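Local atomic coordinates of malonyl CoA-acyl carrier protein transacylase (Synechocystis sp. PCC 6803 substr. Kazusa, PDB entry 4RR5), a protein that transfers the malonyl group from malonyl-CoA to the holo acyl carrier protein, supplying malonyl-ACP for fatty acid biosynthesis. Residues D82-H87 against V213-N218; L107-Q112 against Q197-T202. All blocks are in the same frame, centred on the assembly; numbering follows the deposited sequence.

Interaction 1: residues D82-H87 against V213-N218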
ATOM      1  N   ASP A  82       5.820  16.108  -5.535  1.00 34.31           N
ATOM      2  CA  ASP A  82       4.800  16.863  -6.247  1.00 34.74           C
ATOM      3  C   ASP A  82       3.481  16.105  -6.152  1.00 37.55           C
ATOM      4  O   ASP A  82       2.427  16.702  -5.956  1.00 40.09           O
ATOM      5  CB  ASP A  82       5.198  17.089  -7.706  1.00 43.20           C
ATOM      6  CG  ASP A  82       6.455  17.939  -7.845  1.00 43.65           C
ATOM      7  OD1 ASP A  82       6.363  19.170  -7.623  1.00 46.37           O
ATOM      8  OD2 ASP A  82       7.522  17.378  -8.187  1.00 33.15           O
ATOM      9  N   TYR A  83       3.561  14.781  -6.269  1.00 39.54           N
ATOM     10  CA  TYR A  83       2.400  13.902  -6.125  1.00 37.15           C
ATOM     11  C   TYR A  83       2.694  12.763  -5.156  1.00 35.30           C
ATOM     12  O   TYR A  83       3.824  12.270  -5.112  1.00 32.79           O
ATOM     13  CB  TYR A  83       2.000  13.326  -7.474  1.00 30.87           C
ATOM     14  CG  TYR A  83       1.994  14.347  -8.581  1.00 39.46           C
ATOM     15  CD1 TYR A  83       0.959  15.271  -8.692  1.00 42.05           C
ATOM     16  CD2 TYR A  83       3.018  14.390  -9.523  1.00 39.16           C
ATOM     17  CE1 TYR A  83       0.942  16.211  -9.707  1.00 40.66           C
ATOM     18  CE2 TYR A  83       3.009  15.328 -10.546  1.00 46.25           C
ATOM     19  CZ  TYR A  83       1.966  16.234 -10.631  1.00 45.55           C
ATOM     20  OH  TYR A  83       1.945  17.167 -11.644  1.00 59.08           O
ATOM     21  N   VAL A  84       1.682  12.341  -4.394  1.00 29.58           N
ATOM     22  CA  VAL A  84       1.798  11.137  -3.570  1.00 28.74           C
ATOM     23  C   VAL A  84       0.711  10.093  -3.865  1.00 29.35           C
ATOM     24  O   VAL A  84      -0.412  10.420  -4.270  1.00 27.11           O
ATOM     25  CB  VAL A  84       1.762  11.467  -2.060  1.00 26.49           C
ATOM     26  CG1 VAL A  84       2.939  12.348  -1.694  1.00 24.44           C
ATOM     27  CG2 VAL A  84       0.437  12.126  -1.667  1.00 24.69           C
ATOM     28  N   ALA A  85       1.076   8.827  -3.674  1.00 28.43           N
ATOM     29  CA  ALA A  85       0.136   7.708  -3.728  1.00 27.91           C
ATOM     30  C   ALA A  85       0.726   6.559  -2.895  1.00 27.70           C
ATOM     31  O   ALA A  85       1.902   6.602  -2.534  1.00 23.84           O
ATOM     32  CB  ALA A  85      -0.121   7.273  -5.164  1.00 21.60           C
ATOM     33  N   GLY A  86      -0.080   5.549  -2.583  1.00 22.46           N
ATOM     34  CA  GLY A  86       0.414   4.420  -1.822  1.00 18.53           C
ATOM     35  C   GLY A  86      -0.436   3.204  -2.074  1.00 17.62           C
ATOM     36  O   GLY A  86      -1.635   3.316  -2.282  1.00 20.73           O
ATOM     37  N   HIS A  87       0.180   2.035  -2.060  1.00 18.93           N
ATOM     38  CA  HIS A  87      -0.538   0.823  -2.407  1.00 21.13           C
ATOM     39  C   HIS A  87      -1.164   0.180  -1.179  1.00 20.71           C
ATOM     40  O   HIS A  87      -0.465  -0.397  -0.340  1.00 23.07           O
ATOM     41  CB  HIS A  87       0.389  -0.168  -3.120  1.00 20.12           C
ATOM     42  CG  HIS A  87      -0.341  -1.251  -3.853  1.00 20.88           C
ATOM     43  ND1 HIS A  87      -1.027  -2.259  -3.203  1.00 20.41           N
ATOM     44  CD2 HIS A  87      -0.502  -1.477  -5.178  1.00 21.00           C
ATOM     45  CE1 HIS A  87      -1.577  -3.059  -4.100  1.00 20.45           C
ATOM     46  NE2 HIS A  87      -1.272  -2.609  -5.307  1.00 18.78           N
ATOM     47  N   VAL A 213      -0.054  18.320  -1.037  1.00 34.78           N
ATOM     48  CA  VAL A 213       0.169  17.938  -2.437  1.00 29.17           C
ATOM     49  C   VAL A 213      -0.961  17.000  -2.900  1.00 35.94           C
ATOM     50  O   VAL A 213      -1.725  16.471  -2.080  1.00 33.26           O
ATOM     51  CB  VAL A 213       1.543  17.257  -2.653  1.00 32.63           C
ATOM     52  CG1 VAL A 213       2.667  18.231  -2.424  1.00 37.92           C
ATOM     53  CG2 VAL A 213       1.701  16.074  -1.754  1.00 31.53           C
ATOM     54  N   PRO A 214      -1.098  16.810  -4.219  1.00 39.64           N
ATOM     55  CA  PRO A 214      -2.150  15.897  -4.679  1.00 34.11           C
ATOM     56  C   PRO A 214      -1.926  14.455  -4.240  1.00 36.69           C
ATOM     57  O   PRO A 214      -0.827  13.921  -4.416  1.00 36.67           O
ATOM     58  CB  PRO A 214      -2.072  16.007  -6.209  1.00 36.63           C
ATOM     59  CG  PRO A 214      -1.511  17.355  -6.453  1.00 41.71           C
ATOM     60  CD  PRO A 214      -0.530  17.596  -5.329  1.00 40.56           C
ATOM     61  N   VAL A 215      -2.967  13.850  -3.671  1.00 34.15           N
ATOM     62  CA  VAL A 215      -2.998  12.427  -3.362  1.00 29.99           C
ATOM     63  C   VAL A 215      -3.815  11.690  -4.412  1.00 29.72           C
ATOM     64  O   VAL A 215      -4.947  12.092  -4.699  1.00 30.81           O
ATOM     65  CB  VAL A 215      -3.623  12.173  -1.971  1.00 33.21           C
ATOM     66  CG1 VAL A 215      -3.429  10.712  -1.527  1.00 20.24           C
ATOM     67  CG2 VAL A 215      -3.065  13.160  -0.951  1.00 27.42           C
ATOM     68  N   LEU A 216      -3.261  10.624  -4.987  1.00 26.08           N
ATOM     69  CA  LEU A 216      -4.051   9.759  -5.872  1.00 27.41           C
ATOM     70  C   LEU A 216      -4.473   8.486  -5.137  1.00 25.66           C
ATOM     71  O   LEU A 216      -3.670   7.580  -4.936  1.00 22.32           O
ATOM     72  CB  LEU A 216      -3.280   9.402  -7.149  1.00 23.50           C
ATOM     73  CG  LEU A 216      -3.040  10.523  -8.172  1.00 24.67           C
ATOM     74  CD1 LEU A 216      -2.110  11.624  -7.655  1.00 22.97           C
ATOM     75  CD2 LEU A 216      -2.505   9.945  -9.469  1.00 29.21           C
ATOM     76  N   SER A 217      -5.744   8.412  -4.759  1.00 23.95           N
ATOM     77  CA  SER A 217      -6.211   7.312  -3.927  1.00 24.58           C
ATOM     78  C   SER A 217      -6.575   6.011  -4.666  1.00 28.85           C
ATOM     79  O   SER A 217      -7.000   6.028  -5.824  1.00 27.43           O
ATOM     80  CB  SER A 217      -7.394   7.792  -3.117  1.00 21.50           C
ATOM     81  OG  SER A 217      -7.048   9.011  -2.489  1.00 22.82           O
ATOM     82  N   ASN A 218      -6.414   4.886  -3.965  1.00 23.63           N
ATOM     83  CA  ASN A 218      -6.588   3.555  -4.533  1.00 24.24           C
ATOM     84  C   ASN A 218      -7.914   3.325  -5.256  1.00 22.96           C
ATOM     85  O   ASN A 218      -7.935   2.736  -6.338  1.00 24.95           O
ATOM     86  CB  ASN A 218      -6.448   2.478  -3.435  1.00 29.66           C
ATOM     87  CG  ASN A 218      -5.004   2.236  -3.001  1.00 26.84           C
ATOM     88  OD1 ASN A 218      -4.755   1.432  -2.102  1.00 23.73           O
ATOM     89  ND2 ASN A 218      -4.054   2.938  -3.621  1.00 25.55           N
TER
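Val84 and Val215 form a single parallel bridge where 213-218 runs along the outer side of strand 83-86, an end strand of the parallel sheet whose inner neighbour is strand 3-7. Val84 uses both backbone polar atoms: its N gives a nearly straight bond to Pro214 O (3.0 Å, 178°), and its O accepts from Leu216 N at 2.9 Å. The pairing is short, and the short strand axes are inclined by 28°. Val84 CG2 packs against Val215 CG2 at 3.7 Å, while CG1 of Val84 touches Val213 CG2 at 3.9 Å, the two side chains crossing at about a right angle; helix 90-97 packs on Val84 through Ala94 and on Val215 through Leu95. Beside the bridge, the Tyr83 ring turns its edge to the proline, CD1 lying 3.9 Å from Pro214 CG. Gly86 begins what is probably the nucleophile elbow (GxSxG) of the acyltransferase fold, with Ser88 as the likely nucleophile. Here a side chain replaces the strand pairing: with CG anti to its own carbonyl carbon, Asn218 brings ND2 to Gly86 O at 2.8 Å, tilted 18° from the carbonyl plane, and its OD1 accepts from Ser88 N and Gln237 NE2. An alanine in place of Asn218 would probably leave Gly86 O and Ser88 N without these partners, freeing the elbow to shift. Helix 244-254 flanks Tyr83 and Leu216 through Leu251.

Interaction 2: residues L107-Q112 against Q197-T202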
ATOM      1  N   LEU A 107      -0.612   6.073  12.669  1.00 21.37           N
ATOM      2  CA  LEU A 107      -0.187   4.790  13.200  1.00 19.50           C
ATOM      3  C   LEU A 107      -1.347   4.126  13.927  1.00 21.37           C
ATOM      4  O   LEU A 107      -1.565   2.925  13.786  1.00 18.59           O
ATOM      5  CB  LEU A 107       1.020   4.958  14.131  1.00 21.94           C
ATOM      6  CG  LEU A 107       1.637   3.662  14.669  1.00 23.54           C
ATOM      7  CD1 LEU A 107       1.769   2.604  13.572  1.00 18.80           C
ATOM      8  CD2 LEU A 107       2.989   3.952  15.263  1.00 21.23           C
ATOM      9  N   GLN A 108      -2.112   4.905  14.687  1.00 21.71           N
ATOM     10  CA  GLN A 108      -3.269   4.335  15.376  1.00 24.79           C
ATOM     11  C   GLN A 108      -4.298   3.776  14.374  1.00 24.98           C
ATOM     12  O   GLN A 108      -4.825   2.674  14.570  1.00 23.89           O
ATOM     13  CB  GLN A 108      -3.918   5.366  16.303  1.00 29.66           C
ATOM     14  CG  GLN A 108      -4.937   4.749  17.286  1.00 34.10           C
ATOM     15  CD  GLN A 108      -4.363   3.603  18.148  1.00 31.71           C
ATOM     16  OE1 GLN A 108      -4.985   2.542  18.283  1.00 31.98           O
ATOM     17  NE2 GLN A 108      -3.199   3.830  18.749  1.00 22.91           N
ATOM     18  N   LEU A 109      -4.552   4.511  13.289  1.00 19.12           N
ATOM     19  CA  LEU A 109      -5.414   4.008  12.217  1.00 23.12           C
ATOM     20  C   LEU A 109      -4.888   2.713  11.613  1.00 24.50           C
ATOM     21  O   LEU A 109      -5.632   1.743  11.451  1.00 26.73           O
ATOM     22  CB  LEU A 109      -5.577   5.064  11.119  1.00 24.86           C
ATOM     23  CG  LEU A 109      -6.376   6.283  11.571  1.00 26.03           C
ATOM     24  CD1 LEU A 109      -6.292   7.388  10.557  1.00 25.75           C
ATOM     25  CD2 LEU A 109      -7.819   5.851  11.798  1.00 27.52           C
ATOM     26  N   VAL A 110      -3.600   2.693  11.284  1.00 25.74           N
ATOM     27  CA  VAL A 110      -3.000   1.524  10.674  1.00 19.15           C
ATOM     28  C   VAL A 110      -3.087   0.328  11.613  1.00 23.73           C
ATOM     29  O   VAL A 110      -3.408  -0.795  11.199  1.00 26.01           O
ATOM     30  CB  VAL A 110      -1.562   1.810  10.301  1.00 20.55           C
ATOM     31  CG1 VAL A 110      -0.806   0.511  10.037  1.00 18.14           C
ATOM     32  CG2 VAL A 110      -1.529   2.737   9.086  1.00 18.92           C
ATOM     33  N   LYS A 111      -2.838   0.582  12.892  1.00 23.24           N
ATOM     34  CA  LYS A 111      -2.884  -0.464  13.904  1.00 22.84           C
ATOM     35  C   LYS A 111      -4.253  -1.110  13.948  1.00 25.42           C
ATOM     36  O   LYS A 111      -4.372  -2.334  13.975  1.00 27.75           O
ATOM     37  CB  LYS A 111      -2.523   0.118  15.262  1.00 26.19           C
ATOM     38  CG  LYS A 111      -2.519  -0.834  16.428  1.00 25.56           C
ATOM     39  CD  LYS A 111      -2.074  -0.034  17.663  1.00 28.38           C
ATOM     40  CE  LYS A 111      -1.887  -0.899  18.885  1.00 34.77           C
ATOM     41  NZ  LYS A 111      -3.197  -1.376  19.378  1.00 42.18           N
ATOM     42  N   GLN A 112      -5.291  -0.283  13.947  1.00 28.63           N
ATOM     43  CA  GLN A 112      -6.649  -0.800  13.995  1.00 31.36           C
ATOM     44  C   GLN A 112      -6.985  -1.489  12.686  1.00 28.41           C
ATOM     45  O   GLN A 112      -7.524  -2.595  12.689  1.00 30.70           O
ATOM     46  CB  GLN A 112      -7.658   0.309  14.289  1.00 31.20           C
ATOM     47  CG  GLN A 112      -9.097  -0.187  14.341  1.00 39.63           C
ATOM     48  CD  GLN A 112     -10.066   0.889  14.803  1.00 44.28           C
ATOM     49  OE1 GLN A 112      -9.645   1.913  15.347  1.00 44.03           O
ATOM     50  NE2 GLN A 112     -11.369   0.663  14.588  1.00 37.07           N
ATOM     51  N   GLN A 197     -16.805  -1.911   8.199  1.00 54.22           N
ATOM     52  CA  GLN A 197     -17.815  -0.945   8.630  1.00 52.34           C
ATOM     53  C   GLN A 197     -17.621  -0.498  10.091  1.00 47.84           C
ATOM     54  O   GLN A 197     -18.002   0.615  10.446  1.00 48.09           O
ATOM     55  CB  GLN A 197     -19.228  -1.501   8.384  1.00 53.73           C
ATOM     56  CG  GLN A 197     -20.005  -2.032   9.584  1.00 61.50           C
ATOM     57  CD  GLN A 197     -21.433  -2.449   9.191  1.00 65.16           C
ATOM     58  OE1 GLN A 197     -22.034  -1.866   8.280  1.00 59.61           O
ATOM     59  NE2 GLN A 197     -21.964  -3.473   9.862  1.00 55.76           N
ATOM     60  N   SER A 198     -16.991  -1.315  10.927  1.00 44.68           N
ATOM     61  CA  SER A 198     -16.661  -0.826  12.270  1.00 50.76           C
ATOM     62  C   SER A 198     -15.461   0.141  12.269  1.00 49.17           C
ATOM     63  O   SER A 198     -15.444   1.149  12.994  1.00 44.53           O
ATOM     64  CB  SER A 198     -16.381  -1.986  13.217  1.00 52.33           C
ATOM     65  OG  SER A 198     -16.366  -1.522  14.563  1.00 55.58           O
ATOM     66  N   PHE A 199     -14.458  -0.188  11.460  1.00 43.85           N
ATOM     67  CA  PHE A 199     -13.279   0.652  11.277  1.00 43.47           C
ATOM     68  C   PHE A 199     -13.653   2.001  10.652  1.00 40.26           C
ATOM     69  O   PHE A 199     -13.058   3.030  10.979  1.00 37.24           O
ATOM     70  CB  PHE A 199     -12.245  -0.094  10.411  1.00 39.22           C
ATOM     71  CG  PHE A 199     -11.050   0.734  10.017  1.00 33.05           C
ATOM     72  CD1 PHE A 199     -10.188   1.249  10.977  1.00 33.26           C
ATOM     73  CD2 PHE A 199     -10.779   0.979   8.675  1.00 27.53           C
ATOM     74  CE1 PHE A 199      -9.079   2.009  10.608  1.00 27.88           C
ATOM     75  CE2 PHE A 199      -9.679   1.727   8.300  1.00 26.05           C
ATOM     76  CZ  PHE A 199      -8.822   2.246   9.271  1.00 24.96           C
ATOM     77  N   ALA A 200     -14.648   1.987   9.764  1.00 41.54           N
ATOM     78  CA  ALA A 200     -15.160   3.210   9.134  1.00 41.20           C
ATOM     79  C   ALA A 200     -15.766   4.173  10.145  1.00 34.75           C
ATOM     80  O   ALA A 200     -15.614   5.385  10.015  1.00 33.84           O
ATOM     81  CB  ALA A 200     -16.191   2.871   8.067  1.00 39.56           C
ATOM     82  N   GLN A 201     -16.480   3.628  11.126  1.00 38.69           N
ATOM     83  CA  GLN A 201     -16.971   4.424  12.245  1.00 43.46           C
ATOM     84  C   GLN A 201     -15.794   5.176  12.882  1.00 43.92           C
ATOM     85  O   GLN A 201     -15.851   6.388  13.063  1.00 41.16           O
ATOM     86  CB  GLN A 201     -17.701   3.539  13.272  1.00 48.43           C
ATOM     87  CG  GLN A 201     -19.221   3.429  13.036  1.00 51.17           C
ATOM     88  CD  GLN A 201     -19.870   2.179  13.661  1.00 61.71           C
ATOM     89  OE1 GLN A 201     -19.332   1.573  14.591  1.00 59.96           O
ATOM     90  NE2 GLN A 201     -21.037   1.797  13.140  1.00 60.45           N
ATOM     91  N   THR A 202     -14.717   4.457  13.184  1.00 45.60           N
ATOM     92  CA  THR A 202     -13.484   5.073  13.684  1.00 39.79           C
ATOM     93  C   THR A 202     -12.910   6.146  12.741  1.00 40.82           C
ATOM     94  O   THR A 202     -12.504   7.237  13.178  1.00 33.60           O
ATOM     95  CB  THR A 202     -12.401   3.995  13.933  1.00 43.23           C
ATOM     96  OG1 THR A 202     -12.710   3.264  15.128  1.00 42.82           O
ATOM     97  CG2 THR A 202     -11.007   4.623  14.048  1.00 37.02           C
TER
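Gln112 NE2 donates to Thr202 OG1 at 3.0 Å, the hydrogen bond that joins two nearly antiparallel helices, 103-119 and 193-204. The bond bends moderately, with 153° at the hydrogen, and the hydroxyl oxygen lies near the plane of the amide. Gln112 reaches it with a chain extended beyond CG: CG stands opposite the backbone N (chi1 180°), carrying the amide straight across to a threonine that comes from the opposite direction. The same amide also meets the methyl: its OE1 lies 3.3 Å from Thr202 CG2, so the amide lies against both branches of the threonine. On its way the glutamine passes Phe199 obliquely. Gln112 CG is 3.8 Å from Phe199 CD1, and the amide and ring planes stand 73° apart, with Gln112 CD at the ring edge. Phe199 CE1 reaches the other helix, 3.6 Å from the backbone oxygen Leu109 O. Leu109 completes the apolar part: its CD2 lies 4.1 Å from Thr202 CG2 and 4.2 Å from Phe199 CE1. With the axes of the two short segments 11.0 Å apart at closest approach, long side chains rather than close backbone packing bridge the pair. Tyr92 of helix 90-97 touches both Leu109 and Phe199, Met238 also touches Phe199, and Leu107 and Val110 of helix 103-119 pack against helix 56-76.

How the interactions relate
Of the four segments, 82-87 comes first along the chain and leads through the turn at Ser88 and helix 90-97 to helix 103-119. Interaction 2 closes the inner loop when the chain returns, after the strands of the mixed sheet and His188, as helix 193-204. Interaction 1 closes the outer loop shortly afterwards, when 213-218 comes alongside 82-87, so interaction 2 is nested within it. The contacts do not touch: their centres lie 20 Å apart and their nearest atoms about 10 Å. Helix 90-97 links them, packing on Val84 and Val215 and, through Tyr92, on interaction 2. Interaction 1 adds the weakly bonded strand 215-217 to the edge of the parallel sheet; interaction 2 joins helices 103-119 and 193-204.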